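Ricin B lectin (Clostridium thermocellum, PDB 3VSF) is an exo-beta-1,3-galactanase that probably cleaves galactan through a family 43 glycoside hydrolase module, joined to a beta-trefoil lectin module that binds beta-D-galactose. Local coordinates at residues A[55-60]-A[97-102]; A[240-245]-A[301-306]. All coordinates share one frame; numbering follows the deposited sequence.

Interaction 1 (A[55-60]-A[97-102]); sequences VIHAHG and WEYRGE
The loop carrying Ile56 and His57 passes the start of strand 98-105 without a hydrogen bond between the two segments; the CA atoms of Ile56 and Tyr99 come nearest, 8.3 Å apart. Side chains bridge this gap in two patches. The first is apolar. Ile56 holds CG1 beside its backbone N and runs on extended, which carries CD1 to 3.6 Å from Trp97 CB. The same methyl also touches CG and CD1 of the indole, approaching it obliquely. The two side chains cross at about a right angle. Trp72 meets the Trp97 ring edge-to-face and also touches Ile56.

The second patch is aromatic and polar. CG of His57 lies between its own backbone N and carbonyl carbon (chi1 46°), a torsion that swings the imidazole out toward strand 98-105. There its edge points at the face of Tyr99 in an offset edge-to-face pair. The ring centroids are 5.9 Å apart and the planes make 73°. His57 also meets the carboxylate of Glu102. OE2 of Glu102 lies in the imidazole plane, 3.4 Å from His57 CE1, and the two flat groups are only 14° from coplanar. Tyr99 OH donates to the syn lone pair of Glu102 OE1 at 2.6 Å, so the phenol and the carboxylate are tied together beside the histidine. Ser87 OG and Tyr76 OH hydrogen-bond to Glu102 OE2.

Three hydroxyls therefore fix the carboxylate in place. His57 meets it through a carbon edge rather than a direct salt bridge, with His57 ND1 4.2 Å from Glu102 OE2. The nearby negative charge may polarise the imidazole C-H and may make a protonated ring somewhat easier to form.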
ATOM      1  N   VAL A  55     -17.759 -13.209  -1.596  1.00 85.32           N
ATOM      2  CA  VAL A  55     -16.986 -12.027  -1.237  1.00 82.00           C
ATOM      3  C   VAL A  55     -16.176 -12.237   0.041  1.00 83.65           C
ATOM      4  O   VAL A  55     -16.724 -12.579   1.089  1.00 84.57           O
ATOM      5  CB  VAL A  55     -17.894 -10.791  -1.073  1.00 83.07           C
ATOM      6  CG1 VAL A  55     -19.132 -11.142  -0.258  1.00 86.66           C
ATOM      7  CG2 VAL A  55     -17.126  -9.646  -0.432  1.00 82.36           C
ATOM      8  N   ILE A  56     -14.866 -12.034  -0.057  1.00 83.04           N
ATOM      9  CA  ILE A  56     -13.982 -12.137   1.099  1.00 79.71           C
ATOM     10  C   ILE A  56     -14.265 -11.011   2.091  1.00 80.43           C
ATOM     11  O   ILE A  56     -14.335  -9.843   1.712  1.00 82.00           O
ATOM     12  CB  ILE A  56     -12.498 -12.088   0.678  1.00 78.32           C
ATOM     13  CG1 ILE A  56     -12.161 -13.277  -0.226  1.00 79.71           C
ATOM     14  CG2 ILE A  56     -11.592 -12.070   1.900  1.00 75.05           C
ATOM     15  CD1 ILE A  56     -10.718 -13.308  -0.688  1.00 77.62           C
ATOM     16  N   HIS A  57     -14.432 -11.370   3.361  1.00 83.37           N
ATOM     17  CA  HIS A  57     -14.694 -10.388   4.409  1.00 81.02           C
ATOM     18  C   HIS A  57     -13.625 -10.420   5.498  1.00 79.00           C
ATOM     19  O   HIS A  57     -13.815 -11.026   6.552  1.00 81.50           O
ATOM     20  CB  HIS A  57     -16.083 -10.599   5.019  1.00 81.97           C
ATOM     21  CG  HIS A  57     -16.393 -12.027   5.349  1.00 85.50           C
ATOM     22  ND1 HIS A  57     -16.355 -12.521   6.635  1.00 88.93           N
ATOM     23  CD2 HIS A  57     -16.748 -13.067   4.557  1.00 85.25           C
ATOM     24  CE1 HIS A  57     -16.673 -13.803   6.622  1.00 86.58           C
ATOM     25  NE2 HIS A  57     -16.915 -14.160   5.373  1.00 82.98           N
ATOM     26  N   ALA A  58     -12.500  -9.763   5.234  1.00 77.64           N
ATOM     27  CA  ALA A  58     -11.399  -9.698   6.192  1.00 76.48           C
ATOM     28  C   ALA A  58     -10.897  -8.266   6.344  1.00 73.09           C
ATOM     29  O   ALA A  58      -9.729  -7.974   6.087  1.00 73.21           O
ATOM     30  CB  ALA A  58     -10.268 -10.620   5.764  1.00 76.46           C
ATOM     31  N   HIS A  59     -11.789  -7.379   6.771  1.00 70.73           N
ATOM     32  CA  HIS A  59     -11.477  -5.962   6.890  1.00 70.90           C
ATOM     33  C   HIS A  59     -10.488  -5.687   8.018  1.00 72.38           C
ATOM     34  O   HIS A  59     -10.473  -6.393   9.028  1.00 73.93           O
ATOM     35  CB  HIS A  59     -12.761  -5.162   7.096  1.00 70.53           C
ATOM     36  CG  HIS A  59     -13.836  -5.486   6.106  1.00 76.89           C
ATOM     37  ND1 HIS A  59     -13.570  -6.068   4.885  1.00 75.99           N
ATOM     38  CD2 HIS A  59     -15.179  -5.321   6.158  1.00 80.53           C
ATOM     39  CE1 HIS A  59     -14.701  -6.241   4.226  1.00 77.57           C
ATOM     40  NE2 HIS A  59     -15.693  -5.796   4.977  1.00 80.27           N
ATOM     41  N   GLY A  60      -9.664  -4.659   7.838  1.00 72.49           N
ATOM     42  CA  GLY A  60      -8.635  -4.318   8.806  1.00 66.84           C
ATOM     43  C   GLY A  60      -7.747  -5.508   9.107  1.00 66.85           C
ATOM     44  O   GLY A  60      -7.152  -5.600  10.179  1.00 68.39           O
ATOM     45  N   TRP A  97      -8.122 -17.275  -2.936  1.00 81.69           N
ATOM     46  CA  TRP A  97      -8.237 -17.503  -1.500  1.00 83.55           C
ATOM     47  C   TRP A  97      -9.304 -18.528  -1.136  1.00 86.15           C
ATOM     48  O   TRP A  97     -10.388 -18.550  -1.716  1.00 85.96           O
ATOM     49  CB  TRP A  97      -8.495 -16.181  -0.775  1.00 81.43           C
ATOM     50  CG  TRP A  97      -7.339 -15.243  -0.874  1.00 80.78           C
ATOM     51  CD1 TRP A  97      -7.181 -14.226  -1.769  1.00 78.77           C
ATOM     52  CD2 TRP A  97      -6.164 -15.249  -0.059  1.00 80.64           C
ATOM     53  NE1 TRP A  97      -5.981 -13.591  -1.554  1.00 80.14           N
ATOM     54  CE2 TRP A  97      -5.339 -14.200  -0.509  1.00 79.80           C
ATOM     55  CE3 TRP A  97      -5.733 -16.034   1.014  1.00 81.44           C
ATOM     56  CZ2 TRP A  97      -4.107 -13.919   0.075  1.00 78.96           C
ATOM     57  CZ3 TRP A  97      -4.510 -15.754   1.592  1.00 81.41           C
ATOM     58  CH2 TRP A  97      -3.710 -14.707   1.120  1.00 81.11           C
ATOM     59  N   GLU A  98      -8.983 -19.375  -0.163  1.00 85.15           N
ATOM     60  CA  GLU A  98      -9.899 -20.410   0.295  1.00 87.57           C
ATOM     61  C   GLU A  98     -10.428 -20.097   1.692  1.00 86.41           C
ATOM     62  O   GLU A  98      -9.666 -19.743   2.591  1.00 86.17           O
ATOM     63  CB  GLU A  98      -9.207 -21.775   0.287  1.00 89.09           C
ATOM     64  CG  GLU A  98     -10.040 -22.905   0.871  1.00 92.08           C
ATOM     65  CD  GLU A  98      -9.317 -24.237   0.832  1.00 97.45           C
ATOM     66  OE1 GLU A  98      -8.317 -24.349   0.092  1.00 96.45           O
ATOM     67  OE2 GLU A  98      -9.747 -25.170   1.543  1.00 96.56           O
ATOM     68  N   TYR A  99     -11.739 -20.226   1.863  1.00 87.07           N
ATOM     69  CA  TYR A  99     -12.376 -19.986   3.151  1.00 84.45           C
ATOM     70  C   TYR A  99     -11.978 -21.074   4.144  1.00 83.79           C
ATOM     71  O   TYR A  99     -11.957 -22.256   3.804  1.00 85.37           O
ATOM     72  CB  TYR A  99     -13.896 -19.958   2.983  1.00 84.38           C
ATOM     73  CG  TYR A  99     -14.645 -19.400   4.171  1.00 84.25           C
ATOM     74  CD1 TYR A  99     -13.986 -18.688   5.164  1.00 83.47           C
ATOM     75  CD2 TYR A  99     -16.015 -19.590   4.300  1.00 85.40           C
ATOM     76  CE1 TYR A  99     -14.671 -18.179   6.250  1.00 86.07           C
ATOM     77  CE2 TYR A  99     -16.706 -19.086   5.383  1.00 84.08           C
ATOM     78  CZ  TYR A  99     -16.031 -18.382   6.354  1.00 85.87           C
ATOM     79  OH  TYR A  99     -16.720 -17.878   7.433  1.00 85.05           O
ATOM     80  N   ARG A 100     -11.660 -20.672   5.372  1.00 83.87           N
ATOM     81  CA  ARG A 100     -11.246 -21.624   6.401  1.00 84.07           C
ATOM     82  C   ARG A 100     -12.046 -21.455   7.691  1.00 83.80           C
ATOM     83  O   ARG A 100     -11.738 -22.077   8.707  1.00 84.17           O
ATOM     84  CB  ARG A 100      -9.747 -21.493   6.685  1.00 85.32           C
ATOM     85  CG  ARG A 100      -8.863 -21.754   5.475  1.00 84.50           C
ATOM     86  CD  ARG A 100      -8.917 -23.212   5.043  1.00 88.09           C
ATOM     87  NE  ARG A 100      -7.856 -24.011   5.654  1.00 90.53           N
ATOM     88  CZ  ARG A 100      -7.687 -25.313   5.444  1.00 92.37           C
ATOM     89  NH1 ARG A 100      -8.513 -25.969   4.640  1.00 92.72           N
ATOM     90  NH2 ARG A 100      -6.694 -25.961   6.037  1.00 92.51           N
ATOM     91  N   GLY A 101     -13.072 -20.610   7.643  1.00 83.51           N
ATOM     92  CA  GLY A 101     -13.942 -20.400   8.786  1.00 83.10           C
ATOM     93  C   GLY A 101     -13.477 -19.287   9.703  1.00 84.28           C
ATOM     94  O   GLY A 101     -12.517 -18.579   9.401  1.00 83.19           O
ATOM     95  N   GLU A 102     -14.165 -19.133  10.830  1.00 84.04           N
ATOM     96  CA  GLU A 102     -13.825 -18.104  11.805  1.00 81.11           C
ATOM     97  C   GLU A 102     -12.920 -18.646  12.903  1.00 83.13           C
ATOM     98  O   GLU A 102     -13.376 -19.358  13.798  1.00 87.13           O
ATOM     99  CB  GLU A 102     -15.091 -17.504  12.422  1.00 81.79           C
ATOM    100  CG  GLU A 102     -15.627 -16.278  11.695  1.00 85.63           C
ATOM    101  CD  GLU A 102     -16.100 -16.584  10.287  1.00 88.06           C
ATOM    102  OE1 GLU A 102     -16.301 -17.775   9.969  1.00 89.34           O
ATOM    103  OE2 GLU A 102     -16.271 -15.631   9.498  1.00 89.83           O
TER

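Interaction 2 (A[240-245]-A[301-306]); sequences IKRNGY and TSYLYM
Tyr303 reaches Lys241 and Arg242 in a contact between two four-stranded blades of the five-bladed beta-propeller, the fold of family 43 hydrolases. Segment 240-245 holds the end of strand 237-241 and the turn into strand 246-251. Segment 301-306 belongs to strand 301-309 of the next blade in sequence. The backbones stay well apart. The closest CA atoms, those of Arg242 and Tyr303, are 9.4 Å from each other, and from segment 301-306 it is Tyr303 that crosses the gap.

Its phenol ends at the turn. Tyr303 OH donates a hydrogen bond of 3.2 Å to Lys241 O. The hydroxyl sits at a C=O...O angle of 129° and is tilted 18° from the carbonyl plane. The carbonyl oxygen lies at the edge of the tyrosine ring, near its plane.

Arg242 contributes its aliphatic part. Its CG points opposite the backbone N, which brings CG to 3.3 Å from Tyr303 OH and 3.8 Å from Tyr303 CZ. Farther out the chain bends at chi3. The guanidinium then turns an edge to Tyr303 CE2, with its plane 59° from that of the ring. Ile240 makes the looser apolar contact, with CD1 at 4.4 Å from Tyr303 CD1. The turn is closed by a backbone bond from Arg242 N to Tyr245 O, next to the peptide that offers the Lys241 carbonyl.

Strand 322-330 flanks the contact from the Tyr303 blade: Phe330 meets the tyrosine ring edge-to-face and also touches Arg242, while Leu328 touches Ile240. Pro294 of strand 288-296 packs on Tyr303. From the other blade, Tyr247 of strand 246-251 lies against both Ile240 and Arg242.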
ATOM      1  N   ILE A 240       7.495  -3.089  10.010  1.00 69.56           N
ATOM      2  CA  ILE A 240       8.239  -4.049   9.200  1.00 69.27           C
ATOM      3  C   ILE A 240       9.743  -3.804   9.283  1.00 72.05           C
ATOM      4  O   ILE A 240      10.189  -2.794   9.825  1.00 72.18           O
ATOM      5  CB  ILE A 240       7.806  -4.002   7.722  1.00 71.33           C
ATOM      6  CG1 ILE A 240       8.133  -2.637   7.112  1.00 71.65           C
ATOM      7  CG2 ILE A 240       6.323  -4.311   7.583  1.00 69.83           C
ATOM      8  CD1 ILE A 240       7.722  -2.503   5.662  1.00 67.90           C
ATOM      9  N   LYS A 241      10.517  -4.737   8.737  1.00 73.79           N
ATOM     10  CA  LYS A 241      11.972  -4.631   8.732  1.00 76.13           C
ATOM     11  C   LYS A 241      12.526  -5.174   7.419  1.00 79.11           C
ATOM     12  O   LYS A 241      11.970  -6.110   6.846  1.00 80.26           O
ATOM     13  CB  LYS A 241      12.563  -5.400   9.916  1.00 73.95           C
ATOM     14  CG  LYS A 241      14.070  -5.274  10.064  1.00 75.99           C
ATOM     15  CD  LYS A 241      14.563  -6.042  11.281  1.00 74.63           C
ATOM     16  CE  LYS A 241      16.053  -5.835  11.508  1.00 77.87           C
ATOM     17  NZ  LYS A 241      16.530  -6.538  12.732  1.00 73.20           N
ATOM     18  N   ARG A 242      13.619  -4.585   6.941  1.00 79.03           N
ATOM     19  CA  ARG A 242      14.209  -5.015   5.677  1.00 81.61           C
ATOM     20  C   ARG A 242      15.682  -5.396   5.820  1.00 86.04           C
ATOM     21  O   ARG A 242      16.021  -6.578   5.866  1.00 91.67           O
ATOM     22  CB  ARG A 242      14.038  -3.935   4.605  1.00 81.41           C
ATOM     23  CG  ARG A 242      14.190  -4.453   3.183  1.00 83.77           C
ATOM     24  CD  ARG A 242      14.023  -3.340   2.161  1.00 84.31           C
ATOM     25  NE  ARG A 242      15.245  -3.123   1.391  1.00 88.15           N
ATOM     26  CZ  ARG A 242      15.525  -3.739   0.246  1.00 90.34           C
ATOM     27  NH1 ARG A 242      14.667  -4.610  -0.268  1.00 90.17           N
ATOM     28  NH2 ARG A 242      16.661  -3.481  -0.386  1.00 90.34           N
ATOM     29  N   ASN A 243      16.552  -4.393   5.887  1.00 82.79           N
ATOM     30  CA  ASN A 243      17.989  -4.636   5.990  1.00 85.46           C
ATOM     31  C   ASN A 243      18.598  -3.945   7.201  1.00 85.42           C
ATOM     32  O   ASN A 243      19.392  -3.015   7.060  1.00 88.14           O
ATOM     33  CB  ASN A 243      18.701  -4.169   4.722  1.00 86.76           C
ATOM     34  CG  ASN A 243      18.065  -4.719   3.462  1.00 92.07           C
ATOM     35  OD1 ASN A 243      17.485  -5.804   3.470  1.00 92.90           O
ATOM     36  ND2 ASN A 243      18.167  -3.968   2.372  1.00 92.53           N
ATOM     37  N   GLY A 244      18.230  -4.405   8.391  1.00 82.86           N
ATOM     38  CA  GLY A 244      18.669  -3.762   9.615  1.00 82.44           C
ATOM     39  C   GLY A 244      17.967  -2.428   9.774  1.00 83.10           C
ATOM     40  O   GLY A 244      18.332  -1.615  10.624  1.00 85.44           O
ATOM     41  N   TYR A 245      16.954  -2.209   8.941  1.00 79.67           N
ATOM     42  CA  TYR A 245      16.164  -0.986   8.985  1.00 80.16           C
ATOM     43  C   TYR A 245      14.705  -1.286   9.309  1.00 78.23           C
ATOM     44  O   TYR A 245      14.056  -2.075   8.622  1.00 77.40           O
ATOM     45  CB  TYR A 245      16.251  -0.242   7.650  1.00 80.55           C
ATOM     46  CG  TYR A 245      17.489   0.611   7.492  1.00 83.37           C
ATOM     47  CD1 TYR A 245      17.498   1.936   7.907  1.00 83.48           C
ATOM     48  CD2 TYR A 245      18.645   0.096   6.920  1.00 86.38           C
ATOM     49  CE1 TYR A 245      18.625   2.723   7.763  1.00 87.97           C
ATOM     50  CE2 TYR A 245      19.778   0.875   6.772  1.00 87.43           C
ATOM     51  CZ  TYR A 245      19.762   2.187   7.194  1.00 90.54           C
ATOM     52  OH  TYR A 245      20.885   2.969   7.051  1.00 93.33           O
ATOM     53  N   THR A 301      12.660 -10.775  -2.951  1.00 86.86           N
ATOM     54  CA  THR A 301      11.610 -10.444  -1.996  1.00 83.18           C
ATOM     55  C   THR A 301      10.865  -9.171  -2.390  1.00 80.56           C
ATOM     56  O   THR A 301      11.478  -8.131  -2.632  1.00 80.63           O
ATOM     57  CB  THR A 301      12.173 -10.279  -0.571  1.00 84.01           C
ATOM     58  OG1 THR A 301      12.734 -11.522  -0.129  1.00 86.64           O
ATOM     59  CG2 THR A 301      11.076  -9.855   0.392  1.00 81.63           C
ATOM     60  N   SER A 302       9.541  -9.264  -2.455  1.00 80.58           N
ATOM     61  CA  SER A 302       8.698  -8.110  -2.747  1.00 78.81           C
ATOM     62  C   SER A 302       7.708  -7.877  -1.610  1.00 75.16           C
ATOM     63  O   SER A 302       6.953  -8.774  -1.242  1.00 77.23           O
ATOM     64  CB  SER A 302       7.947  -8.306  -4.064  1.00 75.44           C
ATOM     65  OG  SER A 302       8.845  -8.451  -5.149  1.00 81.40           O
ATOM     66  N   TYR A 303       7.716  -6.670  -1.058  1.00 69.61           N
ATOM     67  CA  TYR A 303       6.841  -6.336   0.058  1.00 69.03           C
ATOM     68  C   TYR A 303       5.446  -5.931  -0.409  1.00 67.68           C
ATOM     69  O   TYR A 303       5.291  -5.015  -1.214  1.00 66.70           O
ATOM     70  CB  TYR A 303       7.468  -5.232   0.913  1.00 69.81           C
ATOM     71  CG  TYR A 303       8.700  -5.681   1.667  1.00 71.90           C
ATOM     72  CD1 TYR A 303       8.659  -5.899   3.038  1.00 70.39           C
ATOM     73  CD2 TYR A 303       9.901  -5.905   1.005  1.00 74.43           C
ATOM     74  CE1 TYR A 303       9.781  -6.315   3.730  1.00 73.94           C
ATOM     75  CE2 TYR A 303      11.027  -6.321   1.688  1.00 73.94           C
ATOM     76  CZ  TYR A 303      10.962  -6.525   3.051  1.00 76.12           C
ATOM     77  OH  TYR A 303      12.081  -6.940   3.734  1.00 78.53           O
ATOM     78  N   LEU A 304       4.433  -6.625   0.103  1.00 71.13           N
ATOM     79  CA  LEU A 304       3.050  -6.363  -0.279  1.00 69.48           C
ATOM     80  C   LEU A 304       2.354  -5.422   0.698  1.00 67.58           C
ATOM     81  O   LEU A 304       2.441  -5.592   1.912  1.00 69.52           O
ATOM     82  CB  LEU A 304       2.265  -7.673  -0.382  1.00 68.09           C
ATOM     83  CG  LEU A 304       0.754  -7.539  -0.581  1.00 67.67           C
ATOM     84  CD1 LEU A 304       0.440  -6.770  -1.855  1.00 66.80           C
ATOM     85  CD2 LEU A 304       0.089  -8.906  -0.601  1.00 71.25           C
ATOM     86  N   TYR A 305       1.661  -4.429   0.152  1.00 67.07           N
ATOM     87  CA  TYR A 305       0.895  -3.487   0.956  1.00 66.96           C
ATOM     88  C   TYR A 305      -0.588  -3.837   0.932  1.00 69.10           C
ATOM     89  O   TYR A 305      -1.161  -4.078  -0.132  1.00 69.63           O
ATOM     90  CB  TYR A 305       1.099  -2.058   0.448  1.00 64.25           C
ATOM     91  CG  TYR A 305       0.020  -1.091   0.883  1.00 61.41           C
ATOM     92  CD1 TYR A 305       0.162  -0.334   2.038  1.00 61.07           C
ATOM     93  CD2 TYR A 305      -1.141  -0.936   0.138  1.00 59.76           C
ATOM     94  CE1 TYR A 305      -0.822   0.551   2.438  1.00 57.35           C
ATOM     95  CE2 TYR A 305      -2.131  -0.057   0.530  1.00 59.96           C
ATOM     96  CZ  TYR A 305      -1.967   0.684   1.681  1.00 59.34           C
ATOM     97  OH  TYR A 305      -2.950   1.561   2.073  1.00 61.46           O
ATOM     98  N   MET A 306      -1.205  -3.861   2.109  1.00 64.01           N
ATOM     99  CA  MET A 306      -2.635  -4.116   2.215  1.00 62.91           C
ATOM    100  C   MET A 306      -3.347  -2.900   2.780  1.00 62.90           C
ATOM    101  O   MET A 306      -2.865  -2.266   3.718  1.00 65.47           O
ATOM    102  CB  MET A 306      -2.902  -5.323   3.109  1.00 67.67           C
ATOM    103  CG  MET A 306      -2.209  -6.585   2.658  1.00 70.29           C
ATOM    104  SD  MET A 306      -2.532  -7.962   3.767  1.00 74.02           S
ATOM    105  CE  MET A 306      -1.408  -9.169   3.085  1.00 77.58           C
TER

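The two contacts lie in the same propeller module and follow one another along the chain. Their centres are 24 Å apart. Their nearest atoms are about 6 Å apart, so they do not touch. A route between them runs through strand 322-330, which pairs with strand 301-309 of interaction 2. Tyr323 of that strand hydrogen-bonds through its hydroxyl to Ile56 O and Ala58 N, beside interaction 1. Interaction 1 fastens an incoming loop to the edge strand of its blade, whereas interaction 2 joins two blades. Both lie away from the galactose site formed by Asp422, Asp425, Asn440 and Asn444 in the trefoil module.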